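Coelenterazine-binding protein with bound coelenterazine (Renilla muelleri, PDB 2HPS) binds coelenterazine, the luciferin of Renilla bioluminescence, and makes it available for reaction with luciferase and oxygen only when calcium is bound. Local coordinates at residues Arg22-Val25 with Thr26-Phe30; Phe30-Arg33 with Glu34-Glu37; Lys48-Ala51 with Glu52-Glu55; Glu159-Val162 with Thr163-Phe167; Glu172-Ala175 with Leu176-Ala179. One frame throughout, in Å; residues are numbered along the deposited sequence. Where two conformers were deposited one is given.

How the contacts relate
Contacts 1, 2 and 4 all touch the bound c2-hydroxy-coelenterazine. Contacts 1 and 2 follow one another through the first EF-hand: they share Phe-30, their centres lie about 9 Å apart, and Val-23 of the first packs on Tyr-36 of the second. Contact 4, on the last helix of the fourth EF-hand, reaches the ligand from across the chain's centre, about 25 Å from contact 1 between centres. Contact 5 caps the short C-terminal helix and packs on contact 4, about 10 Å between centres. Contact 3 lies on the surface at the start of helix 51-68; the side chain of Leu-49 is about 13 Å from the ligand.

Contact 1. Residues Arg22-Val25 with Thr26-Phe30; sequences RVDV and TGDGF. With CTZ (c2-hydroxy-coelenterazine), chain B.
Asp-24 reaches round a tight turn to the backbone of Gly-27, Asp-28 and Gly-29, opening the loop of the first EF-hand, in which Asp-24, Thr-26 and Asp-28 stand at positions 1, 3 and 5. Backbone donors hold it in three places. Gly-27 N bonds to Asp-24 O at 3.1 Å from above the carbonyl plane, closing a type I beta turn. With CG anti to the backbone N (chi1 -179°), the carboxylate extends into the loop, where Asp-28 N meets the syn lone pair of Asp-24 OD1 at 3.2 Å and Gly-29 N comes from above the carboxylate plane to Asp-24 OD2 at 2.8 Å. Both oxygens are thus gripped, which fixes the rotation of the group. With an alanine here both acceptors go, and the N-H groups of Asp-28 and Gly-29 would probably be left without these partners and the loop freer to move. Asp-28 OD1 forms an Asx turn, accepting from Phe-30 N at 3.1 Å.

Among the charges, Asp-24 OD1 and Asp-28 OD1 stand 3.0 Å apart with carboxylate planes 34° apart, a proximity that would probably raise the affinity of one of them for a proton; Asp-28 OD2 has Arg-75 as a salt-bridge partner. A water donates to Asp-24 OD1 and is hydrogen-bonded to Thr-26 OG1 at 2.7 Å.

Towards coelenterazine, Val-23 CG2 lies 4.0 Å from C15 of its phenol ring. Arg-22, salt-bridged through NH2 to Asp-134, donates from NE to ligand O18 at 2.9 Å and 166°, the oxygen lying in the guanidinium plane.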
# COMPACT_ATOMS: atom_id res chain seq x y z
N ARG A 22 0.38 -9.10 1.31
CA ARG A 22 -0.62 -8.77 0.30
C ARG A 22 -0.13 -9.05 -1.12
O ARG A 22 -0.94 -9.25 -2.03
CB ARG A 22 -1.09 -7.31 0.42
CG ARG A 22 -1.80 -7.01 1.75
CD ARG A 22 -3.03 -7.90 1.95
NE ARG A 22 -3.87 -7.93 0.75
CZ ARG A 22 -4.89 -8.77 0.57
NH1 ARG A 22 -5.58 -8.72 -0.56
NH2 ARG A 22 -5.22 -9.65 1.51
N VAL A 23 1.19 -9.08 -1.29
CA VAL A 23 1.78 -9.39 -2.59
C VAL A 23 1.78 -10.92 -2.80
O VAL A 23 1.74 -11.41 -3.93
CB VAL A 23 3.19 -8.75 -2.72
CG1 VAL A 23 3.77 -8.96 -4.14
CG2 VAL A 23 3.13 -7.25 -2.41
N ASP A 24 1.79 -11.66 -1.69
CA ASP A 24 1.86 -13.12 -1.69
C ASP A 24 0.50 -13.76 -1.99
O ASP A 24 -0.18 -14.28 -1.09
CB ASP A 24 2.44 -13.63 -0.35
CG ASP A 24 2.57 -15.14 -0.30
OD1 ASP A 24 2.56 -15.78 -1.37
OD2 ASP A 24 2.66 -15.69 0.81
N VAL A 25 0.12 -13.74 -3.26
CA VAL A 25 -1.25 -14.07 -3.63
C VAL A 25 -1.57 -15.58 -3.50
O VAL A 25 -2.75 -15.96 -3.37
CB VAL A 25 -1.55 -13.49 -5.06
CG1 VAL A 25 -0.80 -14.27 -6.14
CG2 VAL A 25 -3.03 -13.40 -5.33
N THR A 26 -0.55 -16.45 -3.50
CA THR A 26 -0.81 -17.89 -3.29
C THR A 26 -0.56 -18.34 -1.85
O THR A 26 -0.77 -19.51 -1.52
CB THR A 26 -0.03 -18.80 -4.25
OG1 THR A 26 1.37 -18.64 -4.06
CG2 THR A 26 -0.42 -18.50 -5.71
N GLY A 27 -0.09 -17.42 -1.01
CA GLY A 27 0.14 -17.71 0.40
C GLY A 27 1.24 -18.71 0.67
O GLY A 27 1.18 -19.43 1.67
N ASP A 28 2.25 -18.77 -0.21
CA ASP A 28 3.37 -19.70 -0.06
C ASP A 28 4.58 -19.10 0.68
O ASP A 28 5.60 -19.78 0.88
CB ASP A 28 3.78 -20.30 -1.43
CG ASP A 28 4.44 -19.28 -2.37
OD1 ASP A 28 4.41 -18.06 -2.10
OD2 ASP A 28 4.99 -19.73 -3.41
N GLY A 29 4.44 -17.84 1.10
CA GLY A 29 5.48 -17.14 1.84
C GLY A 29 6.55 -16.47 0.98
O GLY A 29 7.54 -15.97 1.52
N PHE A 30 6.35 -16.49 -0.33
CA PHE A 30 7.32 -15.93 -1.28
C PHE A 30 6.64 -15.01 -2.28
O PHE A 30 5.49 -15.21 -2.63
CB PHE A 30 8.09 -17.04 -1.99
CG PHE A 30 9.04 -17.78 -1.10
CD1 PHE A 30 10.37 -17.38 -1.01
CD2 PHE A 30 8.60 -18.84 -0.31
CE1 PHE A 30 11.26 -18.05 -0.17
CE2 PHE A 30 9.47 -19.52 0.54
CZ PHE A 30 10.81 -19.12 0.62
N1 CTZ B . -3.01 -2.34 -0.93
C2 CTZ B . -2.84 -3.47 -1.68
C3 CTZ B . -3.55 -4.49 -0.90
N4 CTZ B . -4.09 -3.96 0.20
C5 CTZ B . -4.81 -4.52 1.19
C6 CTZ B . -5.23 -3.71 2.26
N7 CTZ B . -4.92 -2.40 2.29
C8 CTZ B . -4.21 -1.81 1.31
C9 CTZ B . -3.75 -2.66 0.19
C10 CTZ B . -2.09 -3.58 -2.98
C11 CTZ B . -0.65 -3.25 -2.67
C12 CTZ B . -0.08 -2.09 -3.18
C13 CTZ B . 1.24 -1.75 -2.91
C14 CTZ B . 1.99 -2.60 -2.10
C15 CTZ B . 1.43 -3.78 -1.57
C16 CTZ B . 0.10 -4.10 -1.85
O17 CTZ B . 3.28 -2.27 -1.82
O18 CTZ B . -3.66 -5.74 -1.21
C19 CTZ B . -6.05 -4.31 3.34
C20 CTZ B . -5.85 -5.62 3.77
C21 CTZ B . -6.65 -6.15 4.78
C22 CTZ B . -7.67 -5.37 5.35
C23 CTZ B . -7.89 -4.07 4.92
C24 CTZ B . -7.08 -3.54 3.90
O25 CTZ B . -8.44 -5.92 6.33
C26 CTZ B . -3.82 -0.34 1.32
C27 CTZ B . -4.95 0.47 0.74
C28 CTZ B . -4.81 1.16 -0.46
C29 CTZ B . -5.89 1.90 -0.96
C30 CTZ B . -7.10 1.93 -0.25
C31 CTZ B . -7.24 1.25 0.96
C32 CTZ B . -6.15 0.52 1.46
O HOH W 1 2.62 -16.30 -4.36

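Contact 2. Residues Phe30-Arg33 with Glu34-Glu37; sequences FISR and EDYE. With CTZ (c2-hydroxy-coelenterazine), chain B.
Tyr-36 is bound at both ends: its backbone N donates to Ser-32 O at 3.2 Å, and its side chain carries the ligand contact. There the OH is 2.6 Å from coelenterazine O17 in a hydrogen bond whose direction is open, with O17 at the ring edge, in plane. Gln-103 and Arg-19 also bond to this hydroxyl. A phenylalanine in its place lacks the hydroxyl, so O17 would probably lose this partner and Gln-103 and Arg-19 the oxygen they both donate to.

Ser-32 is the N-cap of helix 33-47 and forms a capping box with Asp-35, where the EF-hand loop passes from its short strand into the exiting helix. Both bonds of the box are weak: Asp-35 N to Ser-32 OG is 3.4 Å but fairly straight (164°), whereas Ser-32 N to Asp-35 OD2 is 2.9 Å and bent (127°). Asp-35 holds loop position 12, more commonly glutamate. Glu-34 starts with CG wedged between the backbone N and carbonyl carbon (chi1 58°) and folds back over Ser-32 OG. Glu-37 N donates to Arg-33 O at 3.0 Å, continuing the first turn.

Farther out, the charged ends of Arg-33, in the conformer given, and Glu-37 part, Arg-33 to Asp-66 and Glu-37 to Arg-58 of helix 51-68. Ile-31 CB lies 4.0 Å from Asp-35 OD2 and packs on Val-78 and Ala-81.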
# COMPACT_ATOMS: atom_id res chain seq x y z
N PHE A 30 6.35 -16.49 -0.33
CA PHE A 30 7.32 -15.93 -1.28
C PHE A 30 6.64 -15.01 -2.28
O PHE A 30 5.49 -15.21 -2.63
CB PHE A 30 8.09 -17.04 -1.99
CG PHE A 30 9.04 -17.78 -1.10
CD1 PHE A 30 10.37 -17.38 -1.01
CD2 PHE A 30 8.60 -18.84 -0.31
CE1 PHE A 30 11.26 -18.05 -0.17
CE2 PHE A 30 9.47 -19.52 0.54
CZ PHE A 30 10.81 -19.12 0.62
N ILE A 31 7.39 -14.02 -2.75
CA ILE A 31 6.87 -13.07 -3.73
C ILE A 31 7.90 -12.76 -4.82
O ILE A 31 9.11 -12.98 -4.64
CB ILE A 31 6.39 -11.75 -3.08
CG1 ILE A 31 7.51 -11.06 -2.29
CG2 ILE A 31 5.14 -12.01 -2.20
CD1 ILE A 31 7.17 -9.62 -1.86
N SER A 32 7.42 -12.22 -5.93
CA SER A 32 8.29 -11.90 -7.05
C SER A 32 7.82 -10.62 -7.72
O SER A 32 6.71 -10.12 -7.45
CB SER A 32 8.23 -13.02 -8.08
OG SER A 32 6.96 -13.01 -8.70
N ARG A 33 8.66 -10.15 -8.65
CA ARG A 33 8.37 -8.96 -9.45
C ARG A 33 7.01 -9.06 -10.11
O ARG A 33 6.20 -8.13 -10.03
CB ARG A 33 9.46 -8.80 -10.50
CG ARG A 33 9.53 -7.47 -11.21
CD ARG A 33 10.80 -7.38 -12.05
NE ARG A 33 10.92 -6.08 -12.71
CZ ARG A 33 11.54 -5.03 -12.18
NH1 ARG A 33 12.10 -5.12 -10.99
NH2 ARG A 33 11.60 -3.88 -12.86
N GLU A 34 6.72 -10.20 -10.76
CA GLU A 34 5.43 -10.29 -11.46
C GLU A 34 4.23 -10.31 -10.52
O GLU A 34 3.17 -9.85 -10.89
CB GLU A 34 5.37 -11.45 -12.47
CG GLU A 34 5.61 -12.82 -11.90
CD GLU A 34 7.06 -13.25 -12.07
OE1 GLU A 34 7.26 -14.39 -12.59
OE2 GLU A 34 7.99 -12.47 -11.72
N ASP A 35 4.40 -10.85 -9.30
CA ASP A 35 3.36 -10.76 -8.27
C ASP A 35 3.02 -9.28 -7.97
O ASP A 35 1.85 -8.92 -7.78
CB ASP A 35 3.81 -11.44 -6.97
CG ASP A 35 4.01 -12.96 -7.12
OD1 ASP A 35 3.35 -13.60 -7.96
OD2 ASP A 35 4.82 -13.51 -6.34
N TYR A 36 4.05 -8.45 -7.93
CA TYR A 36 3.86 -7.02 -7.70
C TYR A 36 3.16 -6.35 -8.90
O TYR A 36 2.23 -5.56 -8.73
CB TYR A 36 5.21 -6.37 -7.35
CG TYR A 36 5.09 -5.19 -6.41
CD1 TYR A 36 4.36 -5.29 -5.21
CD2 TYR A 36 5.73 -3.98 -6.70
CE1 TYR A 36 4.25 -4.19 -4.34
CE2 TYR A 36 5.63 -2.89 -5.84
CZ TYR A 36 4.88 -3.00 -4.67
OH TYR A 36 4.80 -1.90 -3.84
N GLU A 37 3.58 -6.71 -10.11
CA GLU A 37 2.95 -6.22 -11.34
C GLU A 37 1.48 -6.61 -11.41
O GLU A 37 0.68 -5.88 -11.96
CB GLU A 37 3.66 -6.79 -12.57
CG GLU A 37 5.11 -6.36 -12.74
CD GLU A 37 5.72 -6.89 -14.02
OE1 GLU A 37 5.44 -6.30 -15.08
OE2 GLU A 37 6.48 -7.90 -13.97
N1 CTZ B . -3.01 -2.34 -0.93
C2 CTZ B . -2.84 -3.47 -1.68
C3 CTZ B . -3.55 -4.49 -0.90
N4 CTZ B . -4.09 -3.96 0.20
C5 CTZ B . -4.81 -4.52 1.19
C6 CTZ B . -5.23 -3.71 2.26
N7 CTZ B . -4.92 -2.40 2.29
C8 CTZ B . -4.21 -1.81 1.31
C9 CTZ B . -3.75 -2.66 0.19
C10 CTZ B . -2.09 -3.58 -2.98
C11 CTZ B . -0.65 -3.25 -2.67
C12 CTZ B . -0.08 -2.09 -3.18
C13 CTZ B . 1.24 -1.75 -2.91
C14 CTZ B . 1.99 -2.60 -2.10
C15 CTZ B . 1.43 -3.78 -1.57
C16 CTZ B . 0.10 -4.10 -1.85
O17 CTZ B . 3.28 -2.27 -1.82
O18 CTZ B . -3.66 -5.74 -1.21
C19 CTZ B . -6.05 -4.31 3.34
C20 CTZ B . -5.85 -5.62 3.77
C21 CTZ B . -6.65 -6.15 4.78
C22 CTZ B . -7.67 -5.37 5.35
C23 CTZ B . -7.89 -4.07 4.92
C24 CTZ B . -7.08 -3.54 3.90
O25 CTZ B . -8.44 -5.92 6.33
C26 CTZ B . -3.82 -0.34 1.32
C27 CTZ B . -4.95 0.47 0.74
C28 CTZ B . -4.81 1.16 -0.46
C29 CTZ B . -5.89 1.90 -0.96
C30 CTZ B . -7.10 1.93 -0.25
C31 CTZ B . -7.24 1.25 0.96
C32 CTZ B . -6.15 0.52 1.46

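Contact 3. Residues Lys48-Ala51 with Glu52-Glu55; sequences KLSA and EKAE
Glu-52 rests its CB 4.0 Å from Ser-50 OG at the start of helix 51-68, while its extended chain carries the carboxylate off the turn. Next comes Lys-53, whose backbone N donates to Ser-50 OG at 3.1 Å and 166°. A first torsion of 65° swings the serine hydroxyl in over the first helical turn, towards that N-H. The base of the lysine chain also touches Leu-49, CB to CB 4.0 Å, the two side chains crossing at about a right angle; the lysine bends at chi2 and then runs extended to a salt bridge with Glu-56.

Ser-50 is therefore the N-cap of the helix. Ala-54 N bonds to Ser-50 O at 2.8 Å, and Ala-54 CB lies 4.1 Å from Leu-49 CB. That apolar pair occupies the positions of a hydrophobic staple (the residue before the N-cap and the fourth after the N-cap) at the entry to the first helix of the second EF-hand. Glu-55 N continues the helical bonding, donating to Ala-51 O at 3.0 Å, while its carboxylate turns to Arg-58 and Gln-59.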
# COMPACT_ATOMS: atom_id res chain seq x y z
N LYS A 48 -10.17 1.51 -14.96
CA LYS A 48 -10.33 1.62 -16.42
C LYS A 48 -9.31 2.61 -17.01
O LYS A 48 -9.66 3.48 -17.82
CB LYS A 48 -11.77 2.00 -16.79
CG LYS A 48 -12.83 0.98 -16.32
CD LYS A 48 -14.15 1.13 -17.08
N LEU A 49 -8.05 2.48 -16.59
CA LEU A 49 -6.98 3.39 -17.00
C LEU A 49 -6.69 3.26 -18.50
O LEU A 49 -6.78 2.16 -19.06
CB LEU A 49 -5.69 3.15 -16.21
CG LEU A 49 -5.69 3.41 -14.69
CD1 LEU A 49 -4.31 3.17 -14.11
CD2 LEU A 49 -6.14 4.83 -14.38
N SER A 50 -6.34 4.39 -19.12
CA SER A 50 -5.84 4.41 -20.49
C SER A 50 -4.54 3.61 -20.55
O SER A 50 -3.92 3.39 -19.51
CB SER A 50 -5.56 5.85 -20.92
OG SER A 50 -4.50 6.42 -20.15
N ALA A 51 -4.13 3.21 -21.76
CA ALA A 51 -2.88 2.46 -21.92
C ALA A 51 -1.70 3.22 -21.30
O ALA A 51 -0.86 2.63 -20.62
CB ALA A 51 -2.60 2.14 -23.39
N GLU A 52 -1.68 4.54 -21.51
CA GLU A 52 -0.62 5.39 -20.98
C GLU A 52 -0.60 5.44 -19.45
O GLU A 52 0.47 5.29 -18.85
CB GLU A 52 -0.75 6.80 -21.56
CG GLU A 52 0.30 7.77 -21.10
CD GLU A 52 0.03 9.19 -21.57
OE1 GLU A 52 -0.66 9.36 -22.61
OE2 GLU A 52 0.52 10.13 -20.91
N LYS A 53 -1.76 5.66 -18.83
CA LYS A 53 -1.87 5.70 -17.36
C LYS A 53 -1.61 4.32 -16.75
O LYS A 53 -0.95 4.22 -15.72
CB LYS A 53 -3.24 6.23 -16.92
CG LYS A 53 -3.37 7.76 -17.02
CD LYS A 53 -2.30 8.48 -16.18
CE LYS A 53 -2.43 10.00 -16.25
NZ LYS A 53 -1.41 10.67 -15.39
N ALA A 54 -2.11 3.28 -17.40
CA ALA A 54 -1.84 1.91 -16.94
C ALA A 54 -0.33 1.63 -16.93
O ALA A 54 0.18 1.04 -15.97
CB ALA A 54 -2.60 0.89 -17.80
N GLU A 55 0.39 2.07 -17.96
CA GLU A 55 1.83 1.84 -18.02
C GLU A 55 2.58 2.67 -16.97
O GLU A 55 3.54 2.19 -16.38
CB GLU A 55 2.40 2.08 -19.43
CG GLU A 55 3.93 1.83 -19.57
CD GLU A 55 4.36 0.37 -19.33
OE1 GLU A 55 3.50 -0.53 -19.14
OE2 GLU A 55 5.58 0.12 -19.34

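Contact 4. Residues Glu159-Val162 with Thr163-Phe167; sequences EFLV and TVNDF. With CTZ (c2-hydroxy-coelenterazine), chain B.
Phe-160 and Val-164 meet obliquely one turn apart on helix 157-169, the exiting helix of the fourth EF-hand. Val-164 CG2 sits 3.6 Å from Phe-160 CE2; the same ring also meets Tyr-108. On the neighbouring flank Leu-161 and Asn-165 pack at an angle, Leu-161 CG lying 3.6 Å from Asn-165 ND2. That amide also folds back on the backbone: ND2 donates to Leu-161 O at 3.0 Å, and Asn-165 N reaches the same oxygen at 2.9 Å from the opposite face of the carbonyl plane. Leu-161 O is thus gripped twice by one residue, which holds the amide against the helix.

Thr-163 turns OG1 back along the helix, trans to its own carbonyl carbon (chi1 -69°), to a water at 2.8 Å, which donates weakly to Glu-159 O. Glu-159 itself points away from the next turn; it belongs to a probable calcium site, and in this metal-free loop its carboxylate bonds to Ser-156 N and Asn-150 ND2. Asp-166 and Thr-163 face Leu-176 of helix 175-180. On the pocket side, Phe-160 presents its edge to the unsubstituted phenyl ring of coelenterazine, with CZ 3.8 Å from ligand C29.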
# COMPACT_ATOMS: atom_id res chain seq x y z
N GLU A 159 -6.34 13.50 3.90
CA GLU A 159 -6.57 12.54 4.99
C GLU A 159 -5.93 11.18 4.63
O GLU A 159 -5.29 10.54 5.48
CB GLU A 159 -8.07 12.36 5.24
CG GLU A 159 -8.72 13.55 5.96
CD GLU A 159 -10.23 13.62 5.78
OE1 GLU A 159 -10.83 12.74 5.13
OE2 GLU A 159 -10.83 14.59 6.31
N PHE A 160 -6.09 10.77 3.39
CA PHE A 160 -5.49 9.52 2.91
C PHE A 160 -3.97 9.60 3.06
O PHE A 160 -3.33 8.66 3.56
CB PHE A 160 -5.90 9.27 1.46
CG PHE A 160 -5.46 7.92 0.92
CD1 PHE A 160 -6.15 6.77 1.27
CD2 PHE A 160 -4.37 7.83 0.03
CE1 PHE A 160 -5.76 5.51 0.75
CE2 PHE A 160 -3.98 6.58 -0.49
CZ PHE A 160 -4.68 5.43 -0.13
N LEU A 161 -3.38 10.73 2.66
CA LEU A 161 -1.93 10.93 2.78
C LEU A 161 -1.41 10.87 4.23
O LEU A 161 -0.29 10.42 4.48
CB LEU A 161 -1.52 12.23 2.07
CG LEU A 161 -0.07 12.44 1.62
CD1 LEU A 161 0.47 11.27 0.78
CD2 LEU A 161 0.00 13.76 0.84
N VAL A 162 -2.22 11.31 5.20
CA VAL A 162 -1.85 11.19 6.61
C VAL A 162 -1.62 9.70 6.96
O VAL A 162 -0.59 9.33 7.57
CB VAL A 162 -2.92 11.84 7.52
CG1 VAL A 162 -2.73 11.39 9.00
CG2 VAL A 162 -2.85 13.38 7.35
N THR A 163 -2.57 8.87 6.56
CA THR A 163 -2.49 7.42 6.80
C THR A 163 -1.29 6.80 6.09
O THR A 163 -0.53 6.03 6.69
CB THR A 163 -3.80 6.72 6.39
OG1 THR A 163 -4.83 7.13 7.31
CG2 THR A 163 -3.66 5.18 6.48
N VAL A 164 -1.11 7.16 4.82
CA VAL A 164 0.03 6.62 4.05
C VAL A 164 1.36 6.96 4.73
O VAL A 164 2.21 6.10 4.93
CB VAL A 164 0.02 7.17 2.60
CG1 VAL A 164 1.30 6.80 1.89
CG2 VAL A 164 -1.20 6.62 1.86
N ASN A 165 1.55 8.23 5.08
CA ASN A 165 2.78 8.61 5.77
C ASN A 165 2.98 7.89 7.09
O ASN A 165 4.09 7.47 7.42
CB ASN A 165 2.83 10.13 5.95
CG ASN A 165 3.35 10.81 4.71
OD1 ASN A 165 4.55 10.74 4.43
ND2 ASN A 165 2.47 11.47 3.96
N ASP A 166 1.90 7.75 7.85
CA ASP A 166 2.03 7.10 9.15
C ASP A 166 2.39 5.61 8.97
O ASP A 166 3.27 5.09 9.67
CB ASP A 166 0.63 7.24 9.77
CG ASP A 166 0.53 6.66 11.15
OD1 ASP A 166 1.54 6.15 11.69
OD2 ASP A 166 -0.60 6.73 11.68
N PHE A 167 1.75 4.96 8.01
CA PHE A 167 2.07 3.56 7.74
C PHE A 167 3.51 3.40 7.25
O PHE A 167 4.25 2.56 7.76
CB PHE A 167 1.11 2.96 6.74
CG PHE A 167 1.32 1.48 6.53
CD1 PHE A 167 0.77 0.57 7.42
CD2 PHE A 167 2.08 1.01 5.46
CE1 PHE A 167 0.97 -0.81 7.26
CE2 PHE A 167 2.28 -0.38 5.28
CZ PHE A 167 1.72 -1.28 6.18
N1 CTZ B . -3.01 -2.34 -0.93
C2 CTZ B . -2.84 -3.47 -1.68
C3 CTZ B . -3.55 -4.49 -0.90
N4 CTZ B . -4.09 -3.96 0.20
C5 CTZ B . -4.81 -4.52 1.19
C6 CTZ B . -5.23 -3.71 2.26
N7 CTZ B . -4.92 -2.40 2.29
C8 CTZ B . -4.21 -1.81 1.31
C9 CTZ B . -3.75 -2.66 0.19
C10 CTZ B . -2.09 -3.58 -2.98
C11 CTZ B . -0.65 -3.25 -2.67
C12 CTZ B . -0.08 -2.09 -3.18
C13 CTZ B . 1.24 -1.75 -2.91
C14 CTZ B . 1.99 -2.60 -2.10
C15 CTZ B . 1.43 -3.78 -1.57
C16 CTZ B . 0.10 -4.10 -1.85
O17 CTZ B . 3.28 -2.27 -1.82
O18 CTZ B . -3.66 -5.74 -1.21
C19 CTZ B . -6.05 -4.31 3.34
C20 CTZ B . -5.85 -5.62 3.77
C21 CTZ B . -6.65 -6.15 4.78
C22 CTZ B . -7.67 -5.37 5.35
C23 CTZ B . -7.89 -4.07 4.92
C24 CTZ B . -7.08 -3.54 3.90
O25 CTZ B . -8.44 -5.92 6.33
C26 CTZ B . -3.82 -0.34 1.32
C27 CTZ B . -4.95 0.47 0.74
C28 CTZ B . -4.81 1.16 -0.46
C29 CTZ B . -5.89 1.90 -0.96
C30 CTZ B . -7.10 1.93 -0.25
C31 CTZ B . -7.24 1.25 0.96
C32 CTZ B . -6.15 0.52 1.46
O HOH W 2 -7.07 8.22 6.00

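Contact 5. Residues Glu172-Ala175 with Leu176-Ala179; sequences EETA and LANA
Asn-178 ND2 donates to Glu-173 OE2 at 2.8 Å and 160°, the shortest polar bond between loop 172-175 and helix 175-180. The oxygen receives it on its anti lone pair, away from the other carboxylate oxygen, and lies close to the amide plane. The side chains cross at about a right angle, with carboxylate and amide planes 57° apart. The glutamate chain, running on from its backbone N in an extended zigzag (chi1 -176°), carries the carboxylate out to the amide, and Glu-173 CG passes 3.3 Å from Asn-178 ND2 on the way. The other end of the amide, OD1, bonds to Tyr-11 OH of helix 6-21, so both ends of the flat group are occupied and its flip is fixed.

Beneath this bridge Asn-178 N donates to Thr-174 O at 2.9 Å. Thr-174 is the N-cap of the short, weakly bonded helix near the C-terminus: its OG1 accepts from Ala-177 N at 3.0 Å. The same hydroxyl also meets Asp-166 of helix 157-169, although that bond is unusually short and its detail is doubtful. If real, it would tie the cap to the last helix of the fourth EF-hand.

The apolar atoms pack around these bonds. Ala-177 CB lies 3.4 Å from Thr-174 OG1 and borders Tyr-11 and Lys-15. Leu-176 CB comes within 4.1 Å of Thr-174 OG1, and the leucine side chain leans on Val-162, Thr-163 and Phe-149. At the far end Ala-179 CB lies 3.4 Å from Ala-175 O.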
# COMPACT_ATOMS: atom_id res chain seq x y z
N GLU A 172 6.11 4.59 15.72
CA GLU A 172 5.22 4.32 16.83
C GLU A 172 3.87 3.89 16.30
O GLU A 172 3.42 4.34 15.25
CB GLU A 172 5.06 5.58 17.70
CG GLU A 172 6.03 5.66 18.89
CD GLU A 172 7.47 5.88 18.49
OE1 GLU A 172 7.74 6.84 17.73
OE2 GLU A 172 8.33 5.09 18.95
N GLU A 173 3.23 3.00 17.05
CA GLU A 173 1.96 2.42 16.67
C GLU A 173 0.84 3.46 16.65
O GLU A 173 0.76 4.32 17.53
CB GLU A 173 1.64 1.35 17.69
CG GLU A 173 0.42 0.56 17.43
CD GLU A 173 0.28 -0.56 18.42
OE1 GLU A 173 1.25 -0.81 19.18
OE2 GLU A 173 -0.79 -1.19 18.43
N THR A 174 -0.02 3.39 15.63
CA THR A 174 -1.24 4.20 15.60
C THR A 174 -2.41 3.40 15.06
O THR A 174 -2.21 2.38 14.37
CB THR A 174 -1.11 5.45 14.69
OG1 THR A 174 -1.04 5.04 13.32
CG2 THR A 174 0.11 6.31 15.05
N ALA A 175 -3.63 3.86 15.33
CA ALA A 175 -4.82 3.19 14.80
C ALA A 175 -4.81 3.15 13.27
O ALA A 175 -5.19 2.14 12.67
CB ALA A 175 -6.07 3.91 15.29
N LEU A 176 -4.36 4.23 12.64
CA LEU A 176 -4.38 4.31 11.18
C LEU A 176 -3.40 3.31 10.59
O LEU A 176 -3.74 2.55 9.66
CB LEU A 176 -4.06 5.73 10.69
CG LEU A 176 -5.13 6.79 11.01
CD1 LEU A 176 -4.64 8.17 10.59
CD2 LEU A 176 -6.45 6.44 10.34
N ALA A 177 -2.19 3.27 11.14
CA ALA A 177 -1.18 2.33 10.61
C ALA A 177 -1.58 0.89 10.89
O ALA A 177 -1.31 -0.01 10.09
CB ALA A 177 0.18 2.64 11.19
N ASN A 178 -2.24 0.66 12.02
CA ASN A 178 -2.75 -0.68 12.34
C ASN A 178 -3.91 -1.15 11.46
O ASN A 178 -4.25 -2.34 11.49
CB ASN A 178 -3.19 -0.74 13.82
CG ASN A 178 -2.01 -0.85 14.80
OD1 ASN A 178 -0.83 -1.04 14.41
ND2 ASN A 178 -2.33 -0.75 16.11
N ALA A 179 -4.50 -0.23 10.69
CA ALA A 179 -5.69 -0.55 9.90
C ALA A 179 -5.48 -0.54 8.38
O ALA A 179 -6.20 -1.24 7.66
CB ALA A 179 -6.82 0.39 10.25